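Local coordinates for protein FIG000988: Predicted permease (Vibrio cholerae, PDB 6MJP) that probably serves as a permease subunit of the LptBFG ABC transporter, which moves lipopolysaccharide from the inner membrane towards the outer membrane, at residues G71-F76 with M281-L286; V112-A117 with S271-I276; F173-A178 with P185-S190; Q263-W268 with A315-I320. One frame throughout, in Å; residues are numbered along the deposited sequence.

Contact 1: G71-F76 with M281-L286; sequences GILLTF and MLVVPL
Ile-72 meets Val-283 and Val-284 where two helices of the membrane domain, 48-81 and 260-286, run nearly parallel; the short-segment axes come within 9.2 Å with a signed crossing angle of -20°. Ile-72 is the side chain that touches both valines. Its CB bond is directed at the partner helix and splits into two branches. CG2 lies 3.6 Å from Val-283 CG1 as the two side chains slide past each other in opposite directions. The other branch starts with CG1 anti to the backbone N (chi1 -179°), where it covers one face of the Phe-76 ring, 3.6 Å above the plane and over its centre. It then stays extended, which carries its tip CD1 to 3.7 Å from Val-284 CG2. Leu-73 CD1 lies 3.7 Å from Val-283 CG2, the side chains crossing at about a right angle. No hydrogen bond links the two segments, and all the touching residues are buried. Thr-11 of helix 2-36 and Ala-102 of helix 95-134 also pack on Ile-72, making it a meeting point of four helices. Phe-76 reaches the partner helix with its ring edge, where CE2 stands 4.4 Å from Val-284 CG1, near the ring plane.

Contact 2: V112-A117 with S271-I276; sequences VAAFNA and SLVVCI
An antiparallel pair of membrane helices, 95-134 and 260-286, meets here with three alanines of the first against Val-273 and Ile-276 of the second. The short-segment axes approach to 9.0 Å, and their N-to-C directions differ by 171°. At the point of nearest backbone approach, the CA atoms of Ala-114 and Val-273 are 5.5 Å apart.

Val-273 does most of the touching, and it works as a fork. CG1 is anti to the backbone N (chi1 -173°) and reaches the methyl of Ala-114, 3.7 Å from its CB. CG2, the branch beside the backbone N, presses on the main chain instead and lies 3.7 Å from Ala-114 CA. The same CG2 also faces Ala-117, whose CB is 4.3 Å away, one turn further along the helix. Both helices are predicted to span the membrane in this LptF/LptG-family permease, and the seam between them is apolar, with no hydrogen bond from one segment to the other. In the other direction along the helix, Ala-113 directs its CB at Ile-276 and meets CG1 at 4.2 Å. These three alanines therefore present only methyl groups and backbone to the larger side chains opposite. Helix 48-81 borders one flank of the pair, with Leu-61 on Ala-117 and Pro-65 on Ile-276.

Contact 3: F173-A178 with P185-S190; sequences FVAQLA and PSVMFS
Phe-173 and Phe-189 both hold CG anti to the backbone N (chi1 163° and -168°), and their side chains cross at about a right angle. The edge of the Phe-189 ring is thereby brought against the stem of its partner, with CD1 3.6 Å from Phe-173 CB. On the same face of the sheet, Phe-173 CE1 reaches Val-187 CG1 at 3.6 Å. The opposite face carries Val-174 beside Met-188, where CB and CG are 3.8 Å apart, and Gln-176 beside Ser-186.

Four backbone hydrogen bonds fix this register, two in each hydrogen-bonded pair. Val-174 N gives a nearly straight bond to Met-188 O (2.9 Å, 174° at the hydrogen), and Val-174 O accepts from Met-188 N. Gln-176 and Ser-186 repeat the exchange through Gln-176 N to Ser-186 O and Ser-186 N to Gln-176 O. The extended Gln-176 side chain reaches the loop that follows its strand, where NE2 donates to Ala-178 O at 3.2 Å.

The LptG chain covers the aromatic face: its Phe-158 stacks on Phe-173, and its Trp-175 packs on Val-187. Main-chain bonds to Phe-160 beyond Phe-173 and to Thr-211 beyond Phe-189 continue the sheet on both sides. The arrangement is an antiparallel beta hairpin within the antiparallel sheet of the beta-jellyroll-like domain known for the LptF/LptG family.

Contact 4: Q263-W268 with A315-I320; sequences QAELQW and ATKSAI
Lys-317 touches Trp-268 and Glu-265 across two antiparallel helices of the membrane domain, 260-286 and 299-321, which follow each other in the chain. The lysine, extended throughout from CG anti to the backbone N, crosses the indole obliquely. CD sits over the face of the five-membered ring, 3.9 Å from its centroid, in a CH-pi contact. Beyond it, NZ stands off-centre above the six-membered ring, 4.2 Å from that centroid and 32° off the normal, forming a cation-pi pair. The ammonium also makes a salt bridge to Glu-265, with NZ 3.2 Å from OE2 on its syn side and 30° out of the carboxylate plane. Although Glu-265 starts away from the partner helix, the bend at chi2 brings its carboxylate back alongside the lysine. Ala-264 CB packs 3.7 Å from Ile-320 CG2, the segments' N-to-C directions being 158° apart.

In the next shell, Arg-269 forms a salt bridge with the other oxygen, OE1, and Leu-313 packs against Trp-268. Tyr-21 of the LptC chain packs on Ala-315, Ser-318 and Ala-319. With a carboxylate and an indole face around NZ, and a second cation on Glu-265, the group probably favours a charged lysine and an ionised glutamate.

How the contacts relate
Contacts 1, 2 and 4 share helix 260-286, which meets, in chain order, helix 299-321 in contact 4, helix 95-134 in contact 2 and helix 48-81 in contact 1. The centres of contacts 4 and 2 are about 15 Å apart, those of contacts 2 and 1 about 19 Å. Contact 2 is nested inside the loop of contact 1, and contact 4 crosses both. Contact 3, in a separate sheet, is nested inside the loops of contacts 1 and 2 and closes before contact 4 opens; its centre lies about 63 Å from that of contact 1. Helix 260-286 thus packs against three other helices of the membrane bundle, while the hairpin belongs to the distant beta domain meeting LptG.

Contact 1: G71-F76 with M281-L286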
loop_
_atom_site.group_PDB
_atom_site.type_symbol
_atom_site.label_atom_id
_atom_site.label_comp_id
_atom_site.label_asym_id
_atom_site.label_seq_id
_atom_site.Cartn_x
_atom_site.Cartn_y
_atom_site.Cartn_z
ATOM N N GLY D 71 -7.173 13.973 9.151
ATOM C CA GLY D 71 -8.523 14.407 9.457
ATOM C C GLY D 71 -8.942 15.593 8.616
ATOM O O GLY D 71 -9.967 15.559 7.930
ATOM N N ILE D 72 -8.138 16.655 8.637
ATOM C CA ILE D 72 -8.514 17.842 7.886
ATOM C C ILE D 72 -8.370 17.589 6.392
ATOM O O ILE D 72 -9.122 18.145 5.581
ATOM C CB ILE D 72 -7.686 19.045 8.365
ATOM C CG1 ILE D 72 -8.072 20.296 7.613
ATOM C CG2 ILE D 72 -6.248 18.847 8.084
ATOM C CD1 ILE D 72 -7.389 21.483 8.163
ATOM N N LEU D 73 -7.442 16.719 6.005
ATOM C CA LEU D 73 -7.283 16.386 4.595
ATOM C C LEU D 73 -8.543 15.723 4.047
ATOM O O LEU D 73 -9.077 16.132 3.008
ATOM C CB LEU D 73 -6.057 15.483 4.416
ATOM C CG LEU D 73 -5.780 14.978 2.998
ATOM C CD1 LEU D 73 -5.256 16.119 2.177
ATOM C CD2 LEU D 73 -4.819 13.796 2.960
ATOM N N LEU D 74 -9.052 14.712 4.756
ATOM C CA LEU D 74 -10.244 14.006 4.305
ATOM C C LEU D 74 -11.490 14.870 4.431
ATOM O O LEU D 74 -12.331 14.873 3.525
ATOM C CB LEU D 74 -10.422 12.721 5.103
ATOM C CG LEU D 74 -9.397 11.632 4.855
ATOM C CD1 LEU D 74 -9.768 10.424 5.681
ATOM C CD2 LEU D 74 -9.356 11.307 3.376
ATOM N N THR D 75 -11.642 15.591 5.549
ATOM C CA THR D 75 -12.825 16.437 5.712
ATOM C C THR D 75 -12.905 17.473 4.600
ATOM O O THR D 75 -13.919 17.577 3.903
ATOM C CB THR D 75 -12.825 17.131 7.077
ATOM O OG1 THR D 75 -12.896 16.161 8.125
ATOM C CG2 THR D 75 -14.020 18.047 7.194
ATOM N N PHE D 76 -11.830 18.245 4.414
ATOM C CA PHE D 76 -11.817 19.265 3.374
ATOM C C PHE D 76 -11.920 18.648 1.988
ATOM O O PHE D 76 -12.574 19.210 1.104
ATOM C CB PHE D 76 -10.562 20.117 3.478
ATOM C CG PHE D 76 -10.584 21.094 4.620
ATOM C CD1 PHE D 76 -11.526 20.990 5.632
ATOM C CD2 PHE D 76 -9.665 22.128 4.670
ATOM C CE1 PHE D 76 -11.541 21.890 6.678
ATOM C CE2 PHE D 76 -9.679 23.035 5.713
ATOM C CZ PHE D 76 -10.619 22.915 6.719
ATOM N N MET D 281 -0.939 24.019 8.276
ATOM C CA MET D 281 -0.878 25.074 7.273
ATOM C C MET D 281 -0.426 24.539 5.924
ATOM O O MET D 281 -0.842 25.056 4.881
ATOM C CB MET D 281 0.044 26.187 7.753
ATOM C CG MET D 281 -0.614 27.111 8.763
ATOM S SD MET D 281 -1.935 28.093 8.016
ATOM C CE MET D 281 -0.994 29.066 6.834
ATOM N N LEU D 282 0.399 23.494 5.919
ATOM C CA LEU D 282 0.832 22.915 4.653
ATOM C C LEU D 282 -0.300 22.148 3.973
ATOM O O LEU D 282 -0.478 22.247 2.753
ATOM C CB LEU D 282 2.044 22.011 4.877
ATOM C CG LEU D 282 2.495 21.174 3.681
ATOM C CD1 LEU D 282 2.869 22.039 2.498
ATOM C CD2 LEU D 282 3.667 20.329 4.096
ATOM N N VAL D 283 -1.085 21.390 4.745
ATOM C CA VAL D 283 -2.076 20.492 4.156
ATOM C C VAL D 283 -3.380 21.197 3.788
ATOM O O VAL D 283 -4.154 20.675 2.970
ATOM C CB VAL D 283 -2.373 19.314 5.102
ATOM C CG1 VAL D 283 -3.225 19.751 6.294
ATOM C CG2 VAL D 283 -3.040 18.190 4.348
ATOM N N VAL D 284 -3.655 22.368 4.362
ATOM C CA VAL D 284 -4.888 23.078 4.018
ATOM C C VAL D 284 -4.977 23.379 2.524
ATOM O O VAL D 284 -5.993 23.023 1.907
ATOM C CB VAL D 284 -5.043 24.331 4.897
ATOM C CG1 VAL D 284 -6.121 25.202 4.345
ATOM C CG2 VAL D 284 -5.392 23.930 6.309
ATOM N N PRO D 285 -3.972 23.990 1.877
ATOM C CA PRO D 285 -4.055 24.163 0.414
ATOM C C PRO D 285 -3.961 22.858 -0.366
ATOM O O PRO D 285 -4.415 22.818 -1.515
ATOM C CB PRO D 285 -2.863 25.075 0.095
ATOM C CG PRO D 285 -2.355 25.568 1.414
ATOM C CD PRO D 285 -2.700 24.521 2.399
ATOM N N LEU D 286 -3.394 21.795 0.225
ATOM C CA LEU D 286 -3.163 20.519 -0.453
ATOM C C LEU D 286 -4.435 19.690 -0.598
ATOM O O LEU D 286 -4.508 18.799 -1.461
ATOM C CB LEU D 286 -2.100 19.714 0.317
ATOM C CG LEU D 286 -1.729 18.299 -0.150
ATOM C CD1 LEU D 286 -1.186 18.327 -1.565
ATOM C CD2 LEU D 286 -0.731 17.649 0.790
#

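Contact 2: V112-A117 with S271-I276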
loop_
_atom_site.group_PDB
_atom_site.type_symbol
_atom_site.label_atom_id
_atom_site.label_comp_id
_atom_site.label_asym_id
_atom_site.label_seq_id
_atom_site.Cartn_x
_atom_site.Cartn_y
_atom_site.Cartn_z
ATOM N N VAL D 112 -2.759 19.349 23.257
ATOM C CA VAL D 112 -2.802 17.946 23.660
ATOM C C VAL D 112 -1.450 17.287 23.428
ATOM O O VAL D 112 -0.920 16.592 24.304
ATOM C CB VAL D 112 -3.918 17.209 22.900
ATOM C CG1 VAL D 112 -3.995 15.746 23.336
ATOM C CG2 VAL D 112 -5.252 17.914 23.109
ATOM N N ALA D 113 -0.869 17.497 22.242
ATOM C CA ALA D 113 0.437 16.923 21.946
ATOM C C ALA D 113 1.511 17.465 22.881
ATOM O O ALA D 113 2.430 16.729 23.260
ATOM C CB ALA D 113 0.814 17.193 20.490
ATOM N N ALA D 114 1.405 18.733 23.281
ATOM C CA ALA D 114 2.381 19.300 24.207
ATOM C C ALA D 114 2.339 18.589 25.559
ATOM O O ALA D 114 3.385 18.234 26.118
ATOM C CB ALA D 114 2.144 20.803 24.366
ATOM N N PHE D 115 1.136 18.357 26.094
ATOM C CA PHE D 115 1.020 17.629 27.357
ATOM C C PHE D 115 1.496 16.192 27.212
ATOM O O PHE D 115 2.118 15.640 28.127
ATOM C CB PHE D 115 -0.425 17.647 27.848
ATOM C CG PHE D 115 -0.671 16.777 29.056
ATOM C CD1 PHE D 115 -0.345 17.227 30.319
ATOM C CD2 PHE D 115 -1.241 15.516 28.923
ATOM C CE1 PHE D 115 -0.573 16.442 31.430
ATOM C CE2 PHE D 115 -1.470 14.726 30.029
ATOM C CZ PHE D 115 -1.135 15.191 31.287
ATOM N N ASN D 116 1.192 15.567 26.070
ATOM C CA ASN D 116 1.601 14.188 25.846
ATOM C C ASN D 116 3.110 14.070 25.685
ATOM O O ASN D 116 3.689 13.032 26.026
ATOM C CB ASN D 116 0.892 13.632 24.613
ATOM C CG ASN D 116 0.846 12.118 24.602
ATOM O OD1 ASN D 116 1.864 11.453 24.405
ATOM N ND2 ASN D 116 -0.342 11.561 24.814
ATOM N N ALA D 117 3.763 15.118 25.178
ATOM C CA ALA D 117 5.188 15.051 24.893
ATOM C C ALA D 117 6.055 15.509 26.058
ATOM O O ALA D 117 7.213 15.081 26.157
ATOM C CB ALA D 117 5.522 15.891 23.657
ATOM N N SER D 271 10.004 19.824 18.743
ATOM C CA SER D 271 9.717 19.878 17.310
ATOM C C SER D 271 8.397 19.200 16.981
ATOM O O SER D 271 7.768 19.538 15.974
ATOM C CB SER D 271 10.841 19.246 16.491
ATOM O OG SER D 271 10.869 17.841 16.677
ATOM N N LEU D 272 7.971 18.239 17.797
ATOM C CA LEU D 272 6.663 17.637 17.589
ATOM C C LEU D 272 5.556 18.656 17.819
ATOM O O LEU D 272 4.660 18.823 16.982
ATOM C CB LEU D 272 6.497 16.434 18.520
ATOM C CG LEU D 272 7.449 15.247 18.334
ATOM C CD1 LEU D 272 7.212 14.208 19.410
ATOM C CD2 LEU D 272 7.303 14.633 16.946
ATOM N N VAL D 273 5.609 19.352 18.956
ATOM C CA VAL D 273 4.593 20.344 19.274
ATOM C C VAL D 273 4.612 21.494 18.281
ATOM O O VAL D 273 3.565 22.067 17.962
ATOM C CB VAL D 273 4.810 20.835 20.709
ATOM C CG1 VAL D 273 3.675 21.739 21.140
ATOM C CG2 VAL D 273 4.950 19.636 21.630
ATOM N N VAL D 274 5.793 21.857 17.777
ATOM C CA VAL D 274 5.873 22.931 16.791
ATOM C C VAL D 274 5.492 22.440 15.398
ATOM O O VAL D 274 5.110 23.246 14.542
ATOM C CB VAL D 274 7.284 23.552 16.828
ATOM C CG1 VAL D 274 7.467 24.612 15.753
ATOM C CG2 VAL D 274 7.549 24.174 18.196
ATOM N N CYS D 275 5.537 21.135 15.152
ATOM C CA CYS D 275 5.277 20.648 13.803
ATOM C C CYS D 275 3.790 20.535 13.521
ATOM O O CYS D 275 3.394 20.490 12.349
ATOM C CB CYS D 275 5.922 19.284 13.590
ATOM S SG CYS D 275 4.866 17.928 14.107
ATOM N N ILE D 276 2.976 20.447 14.573
ATOM C CA ILE D 276 1.526 20.270 14.470
ATOM C C ILE D 276 0.932 21.401 13.638
ATOM O O ILE D 276 0.241 21.129 12.644
ATOM C CB ILE D 276 0.844 20.213 15.851
ATOM C CG1 ILE D 276 1.409 19.109 16.753
ATOM C CG2 ILE D 276 -0.656 20.001 15.675
ATOM C CD1 ILE D 276 1.217 17.730 16.201
#

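Contact 3: F173-A178 with P185-S190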
loop_
_atom_site.group_PDB
_atom_site.type_symbol
_atom_site.label_atom_id
_atom_site.label_comp_id
_atom_site.label_asym_id
_atom_site.label_seq_id
_atom_site.Cartn_x
_atom_site.Cartn_y
_atom_site.Cartn_z
ATOM N N PHE D 173 27.914 -26.839 17.084
ATOM C CA PHE D 173 29.155 -27.130 16.373
ATOM C C PHE D 173 29.905 -25.821 16.172
ATOM O O PHE D 173 29.380 -24.902 15.538
ATOM C CB PHE D 173 28.874 -27.793 15.022
ATOM C CG PHE D 173 30.046 -27.762 14.070
ATOM C CD1 PHE D 173 31.009 -28.760 14.104
ATOM C CD2 PHE D 173 30.189 -26.741 13.143
ATOM C CE1 PHE D 173 32.090 -28.737 13.239
ATOM C CE2 PHE D 173 31.271 -26.711 12.276
ATOM C CZ PHE D 173 32.219 -27.710 12.321
ATOM N N VAL D 174 31.133 -25.742 16.679
ATOM C CA VAL D 174 31.949 -24.538 16.568
ATOM C C VAL D 174 33.226 -24.871 15.806
ATOM O O VAL D 174 33.956 -25.799 16.180
ATOM C CB VAL D 174 32.279 -23.946 17.950
ATOM C CG1 VAL D 174 33.050 -22.648 17.793
ATOM C CG2 VAL D 174 31.014 -23.708 18.731
ATOM N N ALA D 175 33.498 -24.107 14.748
ATOM C CA ALA D 175 34.655 -24.319 13.890
ATOM C C ALA D 175 35.539 -23.085 13.914
ATOM O O ALA D 175 35.050 -21.966 13.745
ATOM C CB ALA D 175 34.234 -24.624 12.450
ATOM N N GLN D 176 36.838 -23.286 14.111
ATOM C CA GLN D 176 37.801 -22.185 14.104
ATOM C C GLN D 176 39.015 -22.653 13.309
ATOM O O GLN D 176 39.882 -23.354 13.838
ATOM C CB GLN D 176 38.180 -21.764 15.518
ATOM C CG GLN D 176 39.303 -20.747 15.586
ATOM C CD GLN D 176 39.747 -20.461 17.007
ATOM O OE1 GLN D 176 38.954 -20.546 17.945
ATOM N NE2 GLN D 176 41.023 -20.124 17.172
ATOM N N LEU D 177 39.065 -22.272 12.039
ATOM C CA LEU D 177 40.108 -22.718 11.131
ATOM C C LEU D 177 41.287 -21.762 11.073
ATOM O O LEU D 177 42.247 -22.025 10.341
ATOM C CB LEU D 177 39.528 -22.913 9.727
ATOM C CG LEU D 177 38.550 -24.078 9.553
ATOM C CD1 LEU D 177 37.882 -23.979 8.192
ATOM C CD2 LEU D 177 39.233 -25.440 9.734
ATOM N N ALA D 178 41.247 -20.667 11.827
ATOM C CA ALA D 178 42.323 -19.697 11.829
ATOM C C ALA D 178 42.970 -19.632 13.205
ATOM O O ALA D 178 42.282 -19.743 14.224
ATOM C CB ALA D 178 41.819 -18.299 11.442
ATOM N N PRO D 185 44.231 -23.691 15.737
ATOM C CA PRO D 185 42.873 -23.935 15.235
ATOM C C PRO D 185 42.226 -25.121 15.930
ATOM O O PRO D 185 42.895 -26.040 16.407
ATOM C CB PRO D 185 43.085 -24.214 13.742
ATOM C CG PRO D 185 44.538 -24.578 13.620
ATOM C CD PRO D 185 45.232 -23.760 14.661
ATOM N N SER D 186 40.901 -25.098 15.983
ATOM C CA SER D 186 40.188 -26.114 16.730
ATOM C C SER D 186 38.801 -26.281 16.139
ATOM O O SER D 186 38.334 -25.457 15.349
ATOM C CB SER D 186 40.107 -25.747 18.213
ATOM O OG SER D 186 39.510 -24.469 18.368
ATOM N N VAL D 187 38.161 -27.385 16.520
ATOM C CA VAL D 187 36.779 -27.693 16.179
ATOM C C VAL D 187 36.199 -28.412 17.388
ATOM O O VAL D 187 36.740 -29.441 17.813
ATOM C CB VAL D 187 36.658 -28.574 14.917
ATOM C CG1 VAL D 187 35.269 -29.181 14.824
ATOM C CG2 VAL D 187 36.961 -27.786 13.657
ATOM N N MET D 188 35.124 -27.870 17.961
ATOM C CA MET D 188 34.486 -28.483 19.118
ATOM C C MET D 188 33.009 -28.706 18.840
ATOM O O MET D 188 32.382 -27.932 18.115
ATOM C CB MET D 188 34.658 -27.633 20.381
ATOM C CG MET D 188 34.052 -26.255 20.333
ATOM S SD MET D 188 34.899 -25.225 21.536
ATOM C CE MET D 188 36.250 -24.603 20.533
ATOM N N PHE D 189 32.471 -29.773 19.430
ATOM C CA PHE D 189 31.086 -30.186 19.258
ATOM C C PHE D 189 30.527 -30.600 20.609
ATOM O O PHE D 189 31.112 -31.446 21.290
ATOM C CB PHE D 189 30.970 -31.351 18.276
ATOM C CG PHE D 189 29.562 -31.637 17.849
ATOM C CD1 PHE D 189 29.010 -30.960 16.778
ATOM C CD2 PHE D 189 28.784 -32.572 18.517
ATOM C CE1 PHE D 189 27.717 -31.207 16.376
ATOM C CE2 PHE D 189 27.483 -32.820 18.116
ATOM C CZ PHE D 189 26.954 -32.134 17.041
ATOM N N SER D 190 29.390 -30.023 20.985
ATOM C CA SER D 190 28.793 -30.336 22.277
ATOM C C SER D 190 27.325 -30.718 22.124
ATOM O O SER D 190 26.840 -30.928 21.006
ATOM C CB SER D 190 28.947 -29.152 23.229
ATOM O OG SER D 190 28.150 -28.064 22.813
#

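Contact 4: Q263-W268 with A315-I320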
loop_
_atom_site.group_PDB
_atom_site.type_symbol
_atom_site.label_atom_id
_atom_site.label_comp_id
_atom_site.label_asym_id
_atom_site.label_seq_id
_atom_site.Cartn_x
_atom_site.Cartn_y
_atom_site.Cartn_z
ATOM N N GLN D 263 20.077 17.533 24.513
ATOM C CA GLN D 263 19.455 18.612 23.753
ATOM C C GLN D 263 18.753 18.089 22.508
ATOM O O GLN D 263 17.735 18.652 22.090
ATOM C CB GLN D 263 20.494 19.666 23.374
ATOM C CG GLN D 263 21.110 20.357 24.568
ATOM C CD GLN D 263 20.070 21.006 25.459
ATOM O OE1 GLN D 263 19.504 22.041 25.113
ATOM N NE2 GLN D 263 19.810 20.397 26.612
ATOM N N ALA D 264 19.274 17.019 21.903
ATOM C CA ALA D 264 18.590 16.421 20.762
ATOM C C ALA D 264 17.219 15.905 21.161
ATOM O O ALA D 264 16.239 16.089 20.428
ATOM C CB ALA D 264 19.433 15.290 20.176
ATOM N N GLU D 265 17.131 15.249 22.317
ATOM C CA GLU D 265 15.841 14.752 22.774
ATOM C C GLU D 265 14.892 15.901 23.066
ATOM O O GLU D 265 13.717 15.858 22.680
ATOM C CB GLU D 265 16.027 13.873 24.007
ATOM C CG GLU D 265 14.726 13.504 24.714
ATOM C CD GLU D 265 13.797 12.641 23.868
ATOM O OE1 GLU D 265 12.563 12.791 24.005
ATOM O OE2 GLU D 265 14.291 11.807 23.076
ATOM N N LEU D 266 15.392 16.949 23.728
ATOM C CA LEU D 266 14.554 18.106 24.025
ATOM C C LEU D 266 14.064 18.771 22.748
ATOM O O LEU D 266 12.903 19.192 22.662
ATOM C CB LEU D 266 15.329 19.106 24.883
ATOM C CG LEU D 266 14.604 20.414 25.202
ATOM C CD1 LEU D 266 13.353 20.140 26.017
ATOM C CD2 LEU D 266 15.527 21.364 25.939
ATOM N N GLN D 267 14.937 18.872 21.743
ATOM C CA GLN D 267 14.536 19.465 20.475
ATOM C C GLN D 267 13.543 18.595 19.726
ATOM O O GLN D 267 12.705 19.123 18.994
ATOM C CB GLN D 267 15.753 19.723 19.600
ATOM C CG GLN D 267 16.670 20.756 20.164
ATOM C CD GLN D 267 17.706 21.185 19.170
ATOM O OE1 GLN D 267 17.411 21.363 17.988
ATOM N NE2 GLN D 267 18.937 21.355 19.637
ATOM N N TRP D 268 13.631 17.272 19.864
ATOM C CA TRP D 268 12.623 16.426 19.244
ATOM C C TRP D 268 11.277 16.635 19.911
ATOM O O TRP D 268 10.254 16.775 19.233
ATOM C CB TRP D 268 13.040 14.955 19.305
ATOM C CG TRP D 268 12.343 14.070 18.281
ATOM C CD1 TRP D 268 12.413 14.176 16.918
ATOM C CD2 TRP D 268 11.494 12.942 18.548
ATOM N NE1 TRP D 268 11.651 13.192 16.322
ATOM C CE2 TRP D 268 11.079 12.423 17.300
ATOM C CE3 TRP D 268 11.043 12.325 19.718
ATOM C CZ2 TRP D 268 10.236 11.321 17.194
ATOM C CZ3 TRP D 268 10.205 11.229 19.608
ATOM C CH2 TRP D 268 9.810 10.738 18.357
ATOM N N ALA D 315 16.385 11.598 11.553
ATOM C CA ALA D 315 17.770 11.417 11.129
ATOM C C ALA D 315 18.660 12.520 11.685
ATOM O O ALA D 315 19.749 12.250 12.204
ATOM C CB ALA D 315 17.854 11.369 9.604
ATOM N N THR D 316 18.210 13.772 11.585
ATOM C CA THR D 316 18.953 14.866 12.197
ATOM C C THR D 316 19.023 14.719 13.709
ATOM O O THR D 316 20.025 15.105 14.319
ATOM C CB THR D 316 18.324 16.209 11.832
ATOM O OG1 THR D 316 16.923 16.185 12.122
ATOM C CG2 THR D 316 18.516 16.489 10.364
ATOM N N LYS D 317 17.978 14.168 14.331
ATOM C CA LYS D 317 18.037 13.918 15.766
ATOM C C LYS D 317 19.171 12.959 16.096
ATOM O O LYS D 317 19.973 13.216 17.002
ATOM C CB LYS D 317 16.702 13.371 16.271
ATOM C CG LYS D 317 16.706 13.020 17.758
ATOM C CD LYS D 317 15.489 12.210 18.167
ATOM C CE LYS D 317 15.599 11.761 19.615
ATOM N NZ LYS D 317 14.465 10.895 20.036
ATOM N N SER D 318 19.260 11.847 15.364
ATOM C CA SER D 318 20.338 10.898 15.610
ATOM C C SER D 318 21.694 11.506 15.289
ATOM O O SER D 318 22.696 11.150 15.917
ATOM C CB SER D 318 20.124 9.632 14.786
ATOM O OG SER D 318 20.322 9.903 13.412
ATOM N N ALA D 319 21.745 12.421 14.318
ATOM C CA ALA D 319 23.006 13.072 13.979
ATOM C C ALA D 319 23.482 13.981 15.105
ATOM O O ALA D 319 24.683 14.033 15.399
ATOM C CB ALA D 319 22.863 13.858 12.679
ATOM N N ILE D 320 22.566 14.708 15.747
ATOM C CA ILE D 320 22.932 15.447 16.953
ATOM C C ILE D 320 23.400 14.487 18.031
ATOM O O ILE D 320 24.398 14.739 18.714
ATOM C CB ILE D 320 21.756 16.294 17.467
ATOM C CG1 ILE D 320 21.159 17.157 16.371
ATOM C CG2 ILE D 320 22.206 17.176 18.615
ATOM C CD1 ILE D 320 19.811 17.667 16.747
#